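Local coordinates for protein glucose dehydrogenase (Serratia sp. FS14, PDB 7CDY) that is a calcium-binding beta-propeller protein of the glucose/sorbosone dehydrogenase family, its chain built around several antiparallel sheets, at residues P69-S74 with G97-D102; R147-A150 with D154-Q157. All blocks are in the same frame, centred on the assembly; numbering follows the deposited sequence.

Contact 1 (P69-S74 with G97-D102); sequences PDFAAS and GRLSDD
Phe-71 and Leu-99 make the apolar half of this contact: CD2 of Leu-99 sits at the rim of the phenyl ring, near its plane, 4.1 Å from CZ. The ring reaches that far because its CG lies anti to the backbone N (chi1 176°), which carries the aromatic group out from the short helix 71-74 toward strand 90-99. Leu-99 CB adds a second touch, 4.2 Å from Phe-71 CE2. Both side chains are buried, and a large flat ring beside a branched aliphatic chain suits a place where no polar partner is needed.

The other half is looser and partly exposed. The extended chain of Arg-98 runs past the end of the helical turn, with CG 3.5 Å and NE 3.4 Å from the carbonyl O of Ser-74, so that aliphatic and polar parts of one side chain pass the same oxygen. Farther out, its guanidinium forms a salt bridge with Asp-101 edge-on: NH2 lies 2.9 Å from OD1 and approaches on the syn side, with the acceptor close to the guanidinium plane, while the bond from NH1 to the same oxygen is weak. Glu-107 forms a second salt bridge through NH1, so two acids fix the rotation of the planar group. On the helical side, Ser-74 OG donates to Asp-70 OD1 at 2.8 Å, coming from above the carboxylate plane and tying the turn back on itself.

The single helical turn joins strands 62-67 and 76-84, and strand 90-99 pairs antiparallel with the latter. Val-77 of strand 76-84 touches both Phe-71 and Leu-99, while the loop residues Leu-20, Pro-21 and Gln-24 pack against the Phe-71 side chain. The contact therefore lays the connection between two strands against the end of a third in one antiparallel sheet of the beta-propeller.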
ATOM      1  N   PRO A  69      -7.111 -12.793  -7.129  1.00 11.08           N
ATOM      2  CA  PRO A  69      -8.473 -12.538  -7.619  1.00 12.71           C
ATOM      3  C   PRO A  69      -9.328 -13.790  -7.655  1.00 12.59           C
ATOM      4  O   PRO A  69     -10.535 -13.719  -7.389  1.00 15.08           O
ATOM      5  CB  PRO A  69      -8.246 -11.949  -9.021  1.00 14.13           C
ATOM      6  CG  PRO A  69      -6.856 -11.378  -8.974  1.00 15.88           C
ATOM      7  CD  PRO A  69      -6.075 -12.260  -8.038  1.00 13.27           C
ATOM      8  N   ASP A  70      -8.720 -14.951  -7.917  1.00 11.30           N
ATOM      9  CA  ASP A  70      -9.433 -16.224  -7.970  1.00 11.72           C
ATOM     10  C   ASP A  70      -9.327 -17.024  -6.675  1.00 12.37           C
ATOM     11  O   ASP A  70      -9.382 -18.259  -6.721  1.00 12.09           O
ATOM     12  CB  ASP A  70      -8.987 -17.063  -9.172  1.00 13.04           C
ATOM     13  CG  ASP A  70      -7.540 -17.530  -9.072  1.00 15.94           C
ATOM     14  OD1 ASP A  70      -6.849 -17.192  -8.090  1.00 14.88           O
ATOM     15  OD2 ASP A  70      -7.078 -18.259  -9.985  1.00 16.75           O
ATOM     16  N   PHE A  71      -9.215 -16.346  -5.525  1.00 11.90           N
ATOM     17  CA  PHE A  71      -9.047 -17.034  -4.244  1.00 11.07           C
ATOM     18  C   PHE A  71     -10.107 -18.109  -4.011  1.00 12.32           C
ATOM     19  O   PHE A  71      -9.803 -19.166  -3.453  1.00 11.16           O
ATOM     20  CB  PHE A  71      -9.047 -16.020  -3.088  1.00 11.59           C
ATOM     21  CG  PHE A  71      -8.976 -16.664  -1.717  1.00  9.93           C
ATOM     22  CD1 PHE A  71     -10.126 -17.111  -1.080  1.00 11.08           C
ATOM     23  CD2 PHE A  71      -7.757 -16.857  -1.087  1.00  9.83           C
ATOM     24  CE1 PHE A  71     -10.064 -17.745   0.158  1.00 12.29           C
ATOM     25  CE2 PHE A  71      -7.682 -17.481   0.164  1.00 10.04           C
ATOM     26  CZ  PHE A  71      -8.843 -17.930   0.780  1.00 11.68           C
ATOM     27  N   ALA A  72     -11.361 -17.848  -4.391  1.00 12.30           N
ATOM     28  CA  ALA A  72     -12.412 -18.837  -4.158  1.00 14.70           C
ATOM     29  C   ALA A  72     -12.021 -20.195  -4.726  1.00 13.30           C
ATOM     30  O   ALA A  72     -12.292 -21.237  -4.114  1.00 15.51           O
ATOM     31  CB  ALA A  72     -13.731 -18.363  -4.765  1.00 18.53           C
ATOM     32  N   ALA A  73     -11.356 -20.199  -5.876  1.00 12.29           N
ATOM     33  CA  ALA A  73     -10.850 -21.418  -6.492  1.00 12.52           C
ATOM     34  C   ALA A  73      -9.476 -21.828  -5.955  1.00 11.99           C
ATOM     35  O   ALA A  73      -9.291 -22.974  -5.532  1.00 11.94           O
ATOM     36  CB  ALA A  73     -10.798 -21.244  -8.015  1.00 14.44           C
ATOM     37  N   SER A  74      -8.500 -20.907  -5.946  1.00 11.86           N
ATOM     38  CA  SER A  74      -7.103 -21.277  -5.706  1.00  9.55           C
ATOM     39  C   SER A  74      -6.685 -21.191  -4.242  1.00  9.10           C
ATOM     40  O   SER A  74      -5.683 -21.807  -3.863  1.00 10.31           O
ATOM     41  CB  SER A  74      -6.165 -20.296  -6.431  1.00  9.66           C
ATOM     42  OG  SER A  74      -6.380 -18.968  -5.919  1.00 10.99           O
ATOM     43  N   GLY A  97       1.474 -18.110  -0.954  1.00  8.93           N
ATOM     44  CA  GLY A  97       1.208 -19.487  -0.592  1.00 10.04           C
ATOM     45  C   GLY A  97      -0.269 -19.768  -0.738  1.00 10.51           C
ATOM     46  O   GLY A  97      -1.018 -18.933  -1.263  1.00 11.15           O
ATOM     47  N   ARG A  98      -0.712 -20.945  -0.303  1.00 10.82           N
ATOM     48  CA  ARG A  98      -2.120 -21.303  -0.368  1.00 11.33           C
ATOM     49  C   ARG A  98      -2.664 -21.404   1.048  1.00 11.08           C
ATOM     50  O   ARG A  98      -2.113 -22.144   1.872  1.00 12.40           O
ATOM     51  CB  ARG A  98      -2.314 -22.633  -1.097  1.00 11.03           C
ATOM     52  CG  ARG A  98      -3.767 -23.025  -1.220  1.00 10.90           C
ATOM     53  CD  ARG A  98      -3.945 -24.382  -1.894  1.00 11.59           C
ATOM     54  NE  ARG A  98      -5.358 -24.700  -2.089  1.00 11.49           N
ATOM     55  CZ  ARG A  98      -6.124 -25.310  -1.187  1.00 12.23           C
ATOM     56  NH1 ARG A  98      -5.623 -25.636   0.007  1.00 14.11           N
ATOM     57  NH2 ARG A  98      -7.399 -25.562  -1.470  1.00 13.95           N
ATOM     58  N   LEU A  99      -3.741 -20.684   1.328  1.00  9.93           N
ATOM     59  CA  LEU A  99      -4.367 -20.810   2.637  1.00 10.40           C
ATOM     60  C   LEU A  99      -5.073 -22.160   2.715  1.00 13.12           C
ATOM     61  O   LEU A  99      -5.925 -22.475   1.876  1.00 11.20           O
ATOM     62  CB  LEU A  99      -5.349 -19.666   2.882  1.00 11.90           C
ATOM     63  CG  LEU A  99      -5.975 -19.619   4.285  1.00 11.04           C
ATOM     64  CD1 LEU A  99      -4.894 -19.477   5.340  1.00 13.65           C
ATOM     65  CD2 LEU A  99      -6.984 -18.491   4.397  1.00 12.99           C
ATOM     66  N   SER A 100      -4.720 -22.958   3.717  1.00 10.86           N
ATOM     67  CA  SER A 100      -5.287 -24.299   3.814  1.00 11.74           C
ATOM     68  C   SER A 100      -6.804 -24.225   3.966  1.00 11.70           C
ATOM     69  O   SER A 100      -7.364 -23.230   4.420  1.00 12.45           O
ATOM     70  CB  SER A 100      -4.665 -25.066   4.994  1.00 10.68           C
ATOM     71  OG  SER A 100      -4.937 -24.396   6.229  1.00 12.63           O
ATOM     72  N   ASP A 101      -7.472 -25.326   3.605  1.00 13.48           N
ATOM     73  CA  ASP A 101      -8.932 -25.360   3.629  1.00 13.01           C
ATOM     74  C   ASP A 101      -9.492 -25.040   5.009  1.00 12.80           C
ATOM     75  O   ASP A 101     -10.573 -24.449   5.112  1.00 15.26           O
ATOM     76  CB  ASP A 101      -9.443 -26.744   3.198  1.00 16.81           C
ATOM     77  CG  ASP A 101      -9.104 -27.089   1.759  1.00 18.41           C
ATOM     78  OD1 ASP A 101      -8.676 -26.207   0.997  1.00 15.30           O
ATOM     79  OD2 ASP A 101      -9.282 -28.267   1.384  1.00 21.40           O
ATOM     80  N   ASP A 102      -8.786 -25.430   6.067  1.00 13.40           N
ATOM     81  CA  ASP A 102      -9.236 -25.179   7.431  1.00 15.06           C
ATOM     82  C   ASP A 102      -8.776 -23.841   8.006  1.00 13.91           C
ATOM     83  O   ASP A 102      -9.026 -23.573   9.187  1.00 16.55           O
ATOM     84  CB  ASP A 102      -8.841 -26.341   8.354  1.00 14.63           C
ATOM     85  CG  ASP A 102      -7.340 -26.490   8.521  1.00 14.71           C
ATOM     86  OD1 ASP A 102      -6.572 -25.655   7.987  1.00 15.06           O
ATOM     87  OD2 ASP A 102      -6.916 -27.455   9.194  1.00 17.54           O
TER

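Contact 2 (R147-A150 with D154-Q157); sequences RPTA and DKLQ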
ATOM      1  N   ARG A 147      17.574   8.504  -0.948  1.00 12.21           N
ATOM      2  CA  ARG A 147      16.744   9.327  -1.834  1.00 10.34           C
ATOM      3  C   ARG A 147      17.095   9.227  -3.316  1.00 11.07           C
ATOM      4  O   ARG A 147      16.176   9.035  -4.131  1.00 11.23           O
ATOM      5  CB  ARG A 147      16.710  10.788  -1.349  1.00 11.82           C
ATOM      6  CG  ARG A 147      16.133  11.010   0.055  1.00 12.16           C
ATOM      7  CD  ARG A 147      16.071  12.509   0.413  1.00 13.14           C
ATOM      8  NE  ARG A 147      17.390  13.116   0.279  1.00 14.13           N
ATOM      9  CZ  ARG A 147      18.270  13.198   1.270  1.00 16.92           C
ATOM     10  NH1 ARG A 147      19.468  13.714   1.046  1.00 20.30           N
ATOM     11  NH2 ARG A 147      17.954  12.770   2.486  1.00 19.03           N
ATOM     12  N   PRO A 148      18.361   9.357  -3.738  1.00 11.96           N
ATOM     13  CA  PRO A 148      18.642   9.377  -5.184  1.00 12.27           C
ATOM     14  C   PRO A 148      18.328   8.077  -5.895  1.00 11.43           C
ATOM     15  O   PRO A 148      18.170   8.092  -7.124  1.00 12.25           O
ATOM     16  CB  PRO A 148      20.147   9.686  -5.258  1.00 14.02           C
ATOM     17  CG  PRO A 148      20.518  10.200  -3.919  1.00 16.43           C
ATOM     18  CD  PRO A 148      19.579   9.571  -2.941  1.00 12.84           C
ATOM     19  N   THR A 149      18.227   6.958  -5.174  1.00 11.22           N
ATOM     20  CA  THR A 149      18.030   5.681  -5.853  1.00 10.72           C
ATOM     21  C   THR A 149      16.671   5.586  -6.542  1.00 10.28           C
ATOM     22  O   THR A 149      16.517   4.773  -7.460  1.00 11.15           O
ATOM     23  CB  THR A 149      18.247   4.496  -4.900  1.00 11.65           C
ATOM     24  OG1 THR A 149      17.249   4.516  -3.864  1.00 12.06           O
ATOM     25  CG2 THR A 149      19.641   4.535  -4.285  1.00 13.45           C
ATOM     26  N   ALA A 150      15.699   6.426  -6.161  1.00  9.99           N
ATOM     27  CA  ALA A 150      14.404   6.412  -6.838  1.00 10.18           C
ATOM     28  C   ALA A 150      14.537   6.773  -8.313  1.00 10.32           C
ATOM     29  O   ALA A 150      13.717   6.345  -9.132  1.00 10.69           O
ATOM     30  CB  ALA A 150      13.421   7.362  -6.138  1.00  9.59           C
ATOM     31  N   ASP A 154      18.508   1.174 -12.693  1.00 11.76           N
ATOM     32  CA  ASP A 154      19.000  -0.165 -12.402  1.00 13.66           C
ATOM     33  C   ASP A 154      18.726  -0.605 -10.967  1.00 13.15           C
ATOM     34  O   ASP A 154      19.208  -1.661 -10.552  1.00 15.24           O
ATOM     35  CB  ASP A 154      20.493  -0.276 -12.736  1.00 16.64           C
ATOM     36  CG  ASP A 154      21.352   0.698 -11.948  1.00 21.75           C
ATOM     37  OD1 ASP A 154      20.837   1.737 -11.481  1.00 20.68           O
ATOM     38  OD2 ASP A 154      22.566   0.427 -11.813  1.00 31.12           O
ATOM     39  N   LYS A 155      17.956   0.175 -10.205  1.00 12.99           N
ATOM     40  CA  LYS A 155      17.660  -0.127  -8.809  1.00 12.73           C
ATOM     41  C   LYS A 155      16.154  -0.167  -8.595  1.00 10.73           C
ATOM     42  O   LYS A 155      15.418   0.642  -9.161  1.00 13.17           O
ATOM     43  CB  LYS A 155      18.321   0.899  -7.885  1.00 15.06           C
ATOM     44  CG  LYS A 155      19.843   0.757  -7.920  1.00 18.13           C
ATOM     45  CD  LYS A 155      20.564   1.643  -6.945  1.00 21.88           C
ATOM     46  CE  LYS A 155      22.071   1.502  -7.150  1.00 27.46           C
ATOM     47  NZ  LYS A 155      22.808   2.679  -6.629  1.00 31.51           N
ATOM     48  N   LEU A 156      15.693  -1.106  -7.767  1.00 10.66           N
ATOM     49  CA  LEU A 156      14.265  -1.275  -7.522  1.00 10.34           C
ATOM     50  C   LEU A 156      13.740  -0.403  -6.378  1.00 11.89           C
ATOM     51  O   LEU A 156      12.611  -0.598  -5.912  1.00 14.80           O
ATOM     52  CB  LEU A 156      13.930  -2.757  -7.352  1.00  9.80           C
ATOM     53  CG  LEU A 156      14.088  -3.517  -8.667  1.00  9.13           C
ATOM     54  CD1 LEU A 156      14.119  -5.010  -8.413  1.00 14.00           C
ATOM     55  CD2 LEU A 156      12.979  -3.167  -9.648  1.00 12.59           C
ATOM     56  N   GLN A 157      14.508   0.590  -5.964  1.00 11.29           N
ATOM     57  CA  GLN A 157      14.070   1.569  -4.983  1.00 10.24           C
ATOM     58  C   GLN A 157      13.175   2.612  -5.633  1.00  9.37           C
ATOM     59  O   GLN A 157      13.483   3.128  -6.713  1.00 10.30           O
ATOM     60  CB  GLN A 157      15.299   2.290  -4.432  1.00 11.35           C
ATOM     61  CG  GLN A 157      15.970   1.592  -3.269  1.00 15.45           C
ATOM     62  CD  GLN A 157      16.663   0.317  -3.689  1.00 15.74           C
ATOM     63  OE1 GLN A 157      17.215   0.221  -4.801  1.00 15.35           O
ATOM     64  NE2 GLN A 157      16.634  -0.679  -2.811  1.00 13.23           N
TER
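Thr-149 rests against Gln-157, its OG1 only 3.0 Å from CB and 3.2 Å from CG of the glutamine. This is close packing of a hydroxyl oxygen on methylene groups, and no hydrogen bond crosses between the segments. The methyl branch of Thr-149 takes a different neighbour: CG2 lies 4.0 Å from CD of Lys-155, whose extended chain crosses the threonine at about a right angle. A beta-branched residue suits this place because its two arms serve two partners. Beside them the backbones draw together, where CA of Ala-150 stands 3.4 Å from the carbonyl O of Gln-157 in a nearly straight CA-H...O contact, 172° at the hydrogen. The small alanine side chain points away from Gln-157 and does not obstruct this approach.

The next shell holds the polar ends. With chi1 at 64°, Thr-149 OG1 lies between its own backbone N and carbonyl carbon, and it hydrogen-bonds to the backbone O of Gln-146. Gln-157 bends at chi2 (70°), and its NE2 is bound by the O of Pro-117 and by Asn-144 OD1, which together fix the turn of the amide. Lys-155 ends in a salt bridge with Glu-152, from the short link between the two segments. Lys-159 NZ gathers the carbonyl oxygens of Lys-155 and Gln-157, with a weak bond to that of Ala-150, and probably polarises the Gln-157 carbonyl.

The 3-10 turn 147-150 and segment 154-157 share the propeller loop between strands 137-140 and 160-163, with the bound calcium ion about 9 Å from the Ala-150 side chain. The polar ends of Thr-149, Lys-155 and Gln-157 thus bond outside the two segments, while the interface itself relies on van der Waals packing, including a hydroxyl oxygen on methylenes, and one CA-H...O contact.

The two contacts occupy separate parts of one beta-propeller chain, their centres 34 Å apart and their nearest atoms about 20 Å apart, so neither touches the other. Along the chain they follow in series: contact 1 is complete at residue 102, well before contact 2 opens at 147. Contact 1 belongs to the five-stranded antiparallel sheet that includes strands 62-67, 76-84 and 90-99. Contact 2 lies within the loop joining strands 137-140 and 160-163, neighbours in the following four-stranded sheet, on the calcium side of the molecule. Each is therefore local to its own sheet and connections, as expected of a propeller built from successive antiparallel units.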